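Local structure of surface-associated protein CshA (Streptococcus gordonii, 5L2D) at residues A[94-99]-A[135-140]; A[55-60]-A[144-149]. The protein probably mediates streptococcal adhesion to host tissue by binding fibronectin, and this chain covers its non-repetitive domain 2. All blocks are in the same frame, centred on the assembly; numbering follows the deposited sequence.

Contact 1 (A[94-99]-A[135-140])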
loop_
_atom_site.group_PDB
_atom_site.type_symbol
_atom_site.label_atom_id
_atom_site.label_comp_id
_atom_site.label_asym_id
_atom_site.label_seq_id
_atom_site.Cartn_x
_atom_site.Cartn_y
_atom_site.Cartn_z
ATOM N N LYS A 94 13.694 -8.664 -9.413
ATOM C CA LYS A 94 14.812 -9.084 -10.294
ATOM C C LYS A 94 14.986 -10.607 -10.212
ATOM O O LYS A 94 14.900 -11.198 -9.128
ATOM C CB LYS A 94 16.130 -8.332 -9.971
ATOM N N GLY A 95 15.199 -11.239 -11.365
ATOM C CA GLY A 95 15.247 -12.698 -11.441
ATOM C C GLY A 95 13.864 -13.323 -11.310
ATOM O O GLY A 95 13.636 -14.253 -10.546
ATOM N N TYR A 96 12.922 -12.778 -12.047
ATOM C CA TYR A 96 11.651 -13.424 -12.265
ATOM C C TYR A 96 11.461 -13.345 -13.778
ATOM O O TYR A 96 12.003 -12.456 -14.457
ATOM C CB TYR A 96 10.557 -12.732 -11.456
ATOM C CG TYR A 96 9.128 -13.044 -11.860
ATOM C CD1 TYR A 96 8.380 -14.034 -11.204
ATOM C CD2 TYR A 96 8.503 -12.308 -12.871
ATOM C CE1 TYR A 96 7.057 -14.284 -11.564
ATOM C CE2 TYR A 96 7.190 -12.553 -13.244
ATOM C CZ TYR A 96 6.464 -13.533 -12.595
ATOM O OH TYR A 96 5.148 -13.750 -12.975
ATOM N N LYS A 97 10.737 -14.315 -14.307
ATOM C CA LYS A 97 10.684 -14.541 -15.756
ATOM C C LYS A 97 10.306 -13.329 -16.652
ATOM O O LYS A 97 10.688 -13.267 -17.823
ATOM C CB LYS A 97 9.806 -15.766 -16.050
ATOM C CG LYS A 97 8.482 -15.824 -15.309
ATOM C CD LYS A 97 7.429 -15.069 -16.092
ATOM C CE LYS A 97 6.641 -15.981 -17.014
ATOM N NZ LYS A 97 5.609 -16.688 -16.212
ATOM N N ASP A 98 9.585 -12.359 -16.104
ATOM C CA ASP A 98 9.267 -11.138 -16.848
ATOM C C ASP A 98 10.088 -9.905 -16.439
ATOM O O ASP A 98 9.851 -8.798 -16.945
ATOM C CB ASP A 98 7.775 -10.842 -16.731
ATOM C CG ASP A 98 6.923 -11.989 -17.220
ATOM O OD1 ASP A 98 7.154 -12.432 -18.365
ATOM O OD2 ASP A 98 6.037 -12.451 -16.461
ATOM N N TYR A 99 11.076 -10.072 -15.573
ATOM C CA TYR A 99 11.893 -8.925 -15.243
ATOM C C TYR A 99 12.349 -8.156 -16.483
ATOM O O TYR A 99 12.946 -8.732 -17.378
ATOM C CB TYR A 99 13.116 -9.318 -14.468
ATOM C CG TYR A 99 13.872 -8.097 -14.079
ATOM C CD1 TYR A 99 13.325 -7.196 -13.160
ATOM C CD2 TYR A 99 15.107 -7.802 -14.644
ATOM C CE1 TYR A 99 13.996 -6.040 -12.788
ATOM C CE2 TYR A 99 15.799 -6.653 -14.270
ATOM C CZ TYR A 99 15.238 -5.777 -13.343
ATOM O OH TYR A 99 15.915 -4.644 -12.976
ATOM N N ASP A 135 -0.584 -9.156 -11.221
ATOM C CA ASP A 135 0.484 -10.037 -11.683
ATOM C C ASP A 135 1.478 -10.208 -10.533
ATOM O O ASP A 135 1.662 -9.316 -9.715
ATOM C CB ASP A 135 1.152 -9.492 -12.963
ATOM C CG ASP A 135 2.042 -10.526 -13.685
ATOM O OD1 ASP A 135 1.944 -11.756 -13.463
ATOM O OD2 ASP A 135 2.852 -10.085 -14.514
ATOM N N ASP A 136 2.106 -11.373 -10.482
ATOM C CA ASP A 136 2.935 -11.771 -9.357
ATOM C C ASP A 136 4.275 -11.068 -9.365
ATOM O O ASP A 136 4.689 -10.534 -10.389
ATOM C CB ASP A 136 3.160 -13.294 -9.388
ATOM C CG ASP A 136 1.839 -14.106 -9.318
ATOM O OD1 ASP A 136 0.801 -13.606 -8.785
ATOM O OD2 ASP A 136 1.864 -15.264 -9.801
ATOM N N ALA A 137 4.935 -11.052 -8.210
ATOM C CA ALA A 137 6.377 -10.744 -8.127
ATOM C C ALA A 137 6.732 -9.338 -8.596
ATOM O O ALA A 137 7.591 -9.134 -9.480
ATOM C CB ALA A 137 7.185 -11.779 -8.881
ATOM N N VAL A 138 6.081 -8.373 -7.947
ATOM C CA VAL A 138 6.254 -6.951 -8.245
ATOM C C VAL A 138 6.550 -6.168 -6.967
ATOM O O VAL A 138 6.063 -6.487 -5.890
ATOM C CB VAL A 138 5.013 -6.364 -8.931
ATOM C CG1 VAL A 138 5.083 -6.573 -10.427
ATOM C CG2 VAL A 138 3.756 -7.022 -8.372
ATOM N N ASN A 139 7.416 -5.178 -7.112
ATOM C CA ASN A 139 7.653 -4.169 -6.115
ATOM C C ASN A 139 7.010 -2.937 -6.719
ATOM O O ASN A 139 7.561 -2.342 -7.671
ATOM C CB ASN A 139 9.151 -3.954 -5.926
ATOM C CG ASN A 139 9.459 -2.883 -4.923
ATOM O OD1 ASN A 139 8.637 -2.512 -4.048
ATOM N ND2 ASN A 139 10.643 -2.352 -5.042
ATOM N N TRP A 140 5.824 -2.585 -6.220
ATOM C CA TRP A 140 5.139 -1.373 -6.685
ATOM C C TRP A 140 4.719 -0.471 -5.542
ATOM O O TRP A 140 5.000 -0.729 -4.356
ATOM C CB TRP A 140 3.960 -1.708 -7.598
ATOM C CG TRP A 140 2.864 -2.499 -6.948
ATOM C CD1 TRP A 140 2.912 -3.803 -6.586
ATOM C CD2 TRP A 140 1.541 -2.047 -6.627
ATOM N NE1 TRP A 140 1.711 -4.200 -6.043
ATOM C CE2 TRP A 140 0.847 -3.144 -6.071
ATOM C CE3 TRP A 140 0.872 -0.816 -6.755
ATOM C CZ2 TRP A 140 -0.467 -3.056 -5.636
ATOM C CZ3 TRP A 140 -0.456 -0.722 -6.330
ATOM C CH2 TRP A 140 -1.106 -1.838 -5.773
#
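Tyr96 lays one face of its ring against the methyl of Ala137, and this CH-pi contact carries most of the pairing between 94-99 and 135-140. Ala137 CB stands 3.7 Å from the centroid of the Tyr96 ring, 22° off the normal, and leans toward the rim on the CD1 side. With chi1 at 164°, CG lies opposite the backbone N and the ring extends toward 135-140, bringing Tyr96 OH within 3.8 Å of Asp135 OD1, too far for a hydrogen bond. Lys97 CG lies on the opposite face, so the phenol is sandwiched between a methyl and an aliphatic chain. Asp98 OD2 and Asp135 OD2 come within 4.4 Å, a like-charge approach that would tend to raise the pKa of one. Behind it, a type I turn from Tyr96 to Tyr99 shapes the loop, closed by a hydrogen bond from Tyr99 N to Tyr96 O, 2.8 Å. The loop follows strand 91-92, whose Tyr92 ring meets that of Tyr96, planes nearly parallel. Backbone hydrogen bonds join Ala137 to Leu93 and Asn139 to Ser91, placing this surface contact where strand 138-150 begins, and Val138 to Trp140 pair antiparallel with a strand of the second subunit.

Contact 2 (A[55-60]-A[144-149]); sequences VTLTVT and FKVEAT
The carbonyl oxygen of Thr58 receives the amide of Lys145 at 2.7 Å from O to N, with an N-H...O angle of 166°, and also takes a CA-H...O contact from Phe144. Thr58 N answers by donating to Lys145 O, and one hydrogen-bonded pair further on, Thr56 and Glu147 exchange the same two bonds; Thr56 N to Glu147 O measures 2.9 Å, its donor lying above the carbonyl plane. The antiparallel strands run at 159° to each other. Between these pairs, Leu57 faces Val146 as a non-hydrogen-bonded pair, and Leu57 CD2 touches both Val146 CG2 (3.8 Å) and Phe144 CB (3.7 Å). The Phe144 ring crosses Val59 obliquely, with CE1 3.7 Å from Val59 CG2, which chi1 of 180° places beside the backbone N. On the face of Thr56, Thr58, Lys145 and Glu147, Glu147 lies alongside Thr56, its OE1 3.8 Å from Thr56 CB, while its OE2 takes a salt bridge from Lys145 NZ at 2.8 Å, met from above the carboxylate plane. The bridge joins neighbours on the same face of one strand. The face carrying Val55, Leu57, Val59, Phe144, Val146 and Ala148 packs on the second subunit, where Met280 covers Leu57 and Phe144. Strand 53-61 lies between 138-150 and strand 44-50, to which Val55 and Leu57 are bonded through the backbone.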
loop_
_atom_site.group_PDB
_atom_site.type_symbol
_atom_site.label_atom_id
_atom_site.label_comp_id
_atom_site.label_asym_id
_atom_site.label_seq_id
_atom_site.Cartn_x
_atom_site.Cartn_y
_atom_site.Cartn_z
ATOM N N VAL A 55 -15.985 12.979 -2.335
ATOM C CA VAL A 55 -14.576 12.641 -2.129
ATOM C C VAL A 55 -13.990 12.551 -3.475
ATOM O O VAL A 55 -14.643 12.116 -4.407
ATOM C CB VAL A 55 -14.344 11.294 -1.409
ATOM C CG1 VAL A 55 -14.948 11.302 -0.018
ATOM C CG2 VAL A 55 -14.978 10.161 -2.148
ATOM N N THR A 56 -12.755 12.993 -3.580
ATOM C CA THR A 56 -12.043 12.947 -4.838
ATOM C C THR A 56 -10.665 12.351 -4.548
ATOM O O THR A 56 -9.897 12.873 -3.733
ATOM C CB THR A 56 -11.910 14.349 -5.461
ATOM O OG1 THR A 56 -13.205 14.955 -5.649
ATOM C CG2 THR A 56 -11.198 14.260 -6.794
ATOM N N LEU A 57 -10.385 11.233 -5.195
ATOM C CA LEU A 57 -9.097 10.573 -5.127
ATOM C C LEU A 57 -8.444 10.704 -6.460
ATOM O O LEU A 57 -9.033 10.261 -7.460
ATOM C CB LEU A 57 -9.244 9.079 -4.826
ATOM C CG LEU A 57 -9.372 8.728 -3.342
ATOM C CD1 LEU A 57 -9.679 7.259 -3.169
ATOM C CD2 LEU A 57 -8.097 9.028 -2.585
ATOM N N THR A 58 -7.226 11.251 -6.477
ATOM C CA THR A 58 -6.481 11.443 -7.718
ATOM C C THR A 58 -5.081 10.877 -7.558
ATOM O O THR A 58 -4.385 11.228 -6.593
ATOM C CB THR A 58 -6.336 12.934 -8.089
ATOM O OG1 THR A 58 -7.577 13.649 -7.891
ATOM C CG2 THR A 58 -5.841 13.067 -9.536
ATOM N N VAL A 59 -4.645 10.047 -8.506
ATOM C CA VAL A 59 -3.337 9.396 -8.387
ATOM C C VAL A 59 -2.254 10.394 -8.640
ATOM O O VAL A 59 -2.202 10.993 -9.721
ATOM C CB VAL A 59 -3.117 8.303 -9.436
ATOM C CG1 VAL A 59 -1.748 7.670 -9.270
ATOM C CG2 VAL A 59 -4.155 7.235 -9.320
ATOM N N THR A 60 -1.362 10.569 -7.682
ATOM C CA THR A 60 -0.264 11.520 -7.908
ATOM C C THR A 60 1.025 10.852 -8.248
ATOM O O THR A 60 1.943 11.519 -8.658
ATOM C CB THR A 60 0.030 12.407 -6.689
ATOM O OG1 THR A 60 0.564 11.621 -5.626
ATOM C CG2 THR A 60 -1.225 13.066 -6.214
ATOM N N PHE A 144 -2.114 8.693 -3.614
ATOM C CA PHE A 144 -3.299 9.420 -3.946
ATOM C C PHE A 144 -3.361 10.770 -3.258
ATOM O O PHE A 144 -3.023 10.873 -2.081
ATOM C CB PHE A 144 -4.492 8.646 -3.443
ATOM C CG PHE A 144 -4.810 7.450 -4.237
ATOM C CD1 PHE A 144 -5.560 7.570 -5.405
ATOM C CD2 PHE A 144 -4.381 6.205 -3.825
ATOM C CE1 PHE A 144 -5.872 6.452 -6.144
ATOM C CE2 PHE A 144 -4.677 5.084 -4.565
ATOM C CZ PHE A 144 -5.421 5.207 -5.725
ATOM N N LYS A 145 -3.870 11.771 -3.981
ATOM C CA LYS A 145 -4.340 13.021 -3.396
ATOM C C LYS A 145 -5.706 12.763 -2.885
ATOM O O LYS A 145 -6.472 12.102 -3.558
ATOM C CB LYS A 145 -4.449 14.059 -4.493
ATOM C CG LYS A 145 -4.770 15.483 -4.086
ATOM C CD LYS A 145 -4.130 16.450 -5.081
ATOM C CE LYS A 145 -4.484 17.895 -4.784
ATOM N NZ LYS A 145 -5.716 18.263 -5.532
ATOM N N VAL A 146 -6.036 13.298 -1.721
ATOM C CA VAL A 146 -7.352 13.080 -1.104
ATOM C C VAL A 146 -8.052 14.405 -0.786
ATOM O O VAL A 146 -7.502 15.275 -0.097
ATOM C CB VAL A 146 -7.217 12.328 0.217
ATOM C CG1 VAL A 146 -8.585 11.951 0.759
ATOM C CG2 VAL A 146 -6.359 11.113 0.025
ATOM N N GLU A 147 -9.278 14.533 -1.261
ATOM C CA GLU A 147 -10.050 15.738 -1.072
ATOM C C GLU A 147 -11.454 15.341 -0.728
ATOM O O GLU A 147 -11.950 14.270 -1.121
ATOM C CB GLU A 147 -10.083 16.597 -2.335
ATOM C CG GLU A 147 -8.743 16.800 -3.041
ATOM C CD GLU A 147 -8.871 17.682 -4.290
ATOM O OE1 GLU A 147 -9.621 17.324 -5.227
ATOM O OE2 GLU A 147 -8.225 18.749 -4.344
ATOM N N ALA A 148 -12.114 16.228 -0.014
ATOM C CA ALA A 148 -13.447 15.974 0.418
ATOM C C ALA A 148 -14.188 17.296 0.639
ATOM O O ALA A 148 -13.637 18.282 1.125
ATOM C CB ALA A 148 -13.421 15.117 1.677
ATOM N N THR A 149 -15.469 17.256 0.312
ATOM C CA THR A 149 -16.333 18.401 0.230
ATOM C C THR A 149 -17.612 18.148 0.965
ATOM O O THR A 149 -18.146 17.048 0.941
ATOM C CB THR A 149 -16.648 18.643 -1.236
ATOM O OG1 THR A 149 -15.929 19.797 -1.610
ATOM C CG2 THR A 149 -18.235 18.774 -1.564
#

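Contacts 1 and 2 illustrate how one long strand can organise distant parts of a domain. Strand 138-150 serves both: the residues leading into it meet the 94-99 loop, and its later part pairs with strand 53-61. The centres lie about 29 Å apart, on opposite sides of the chain's centre. Along the sequence the order is 55-60, 94-99, 135-140, 144-149, so the loop contact falls within the span that the strand pairing brings together. Contact 2 lies in the antiparallel sheet and contact 1 just ahead of the shared strand; both touch the second subunit, which extends the sheet across the interface. The shared strand therefore runs from beside a surface loop into the sheet and along the subunit boundary.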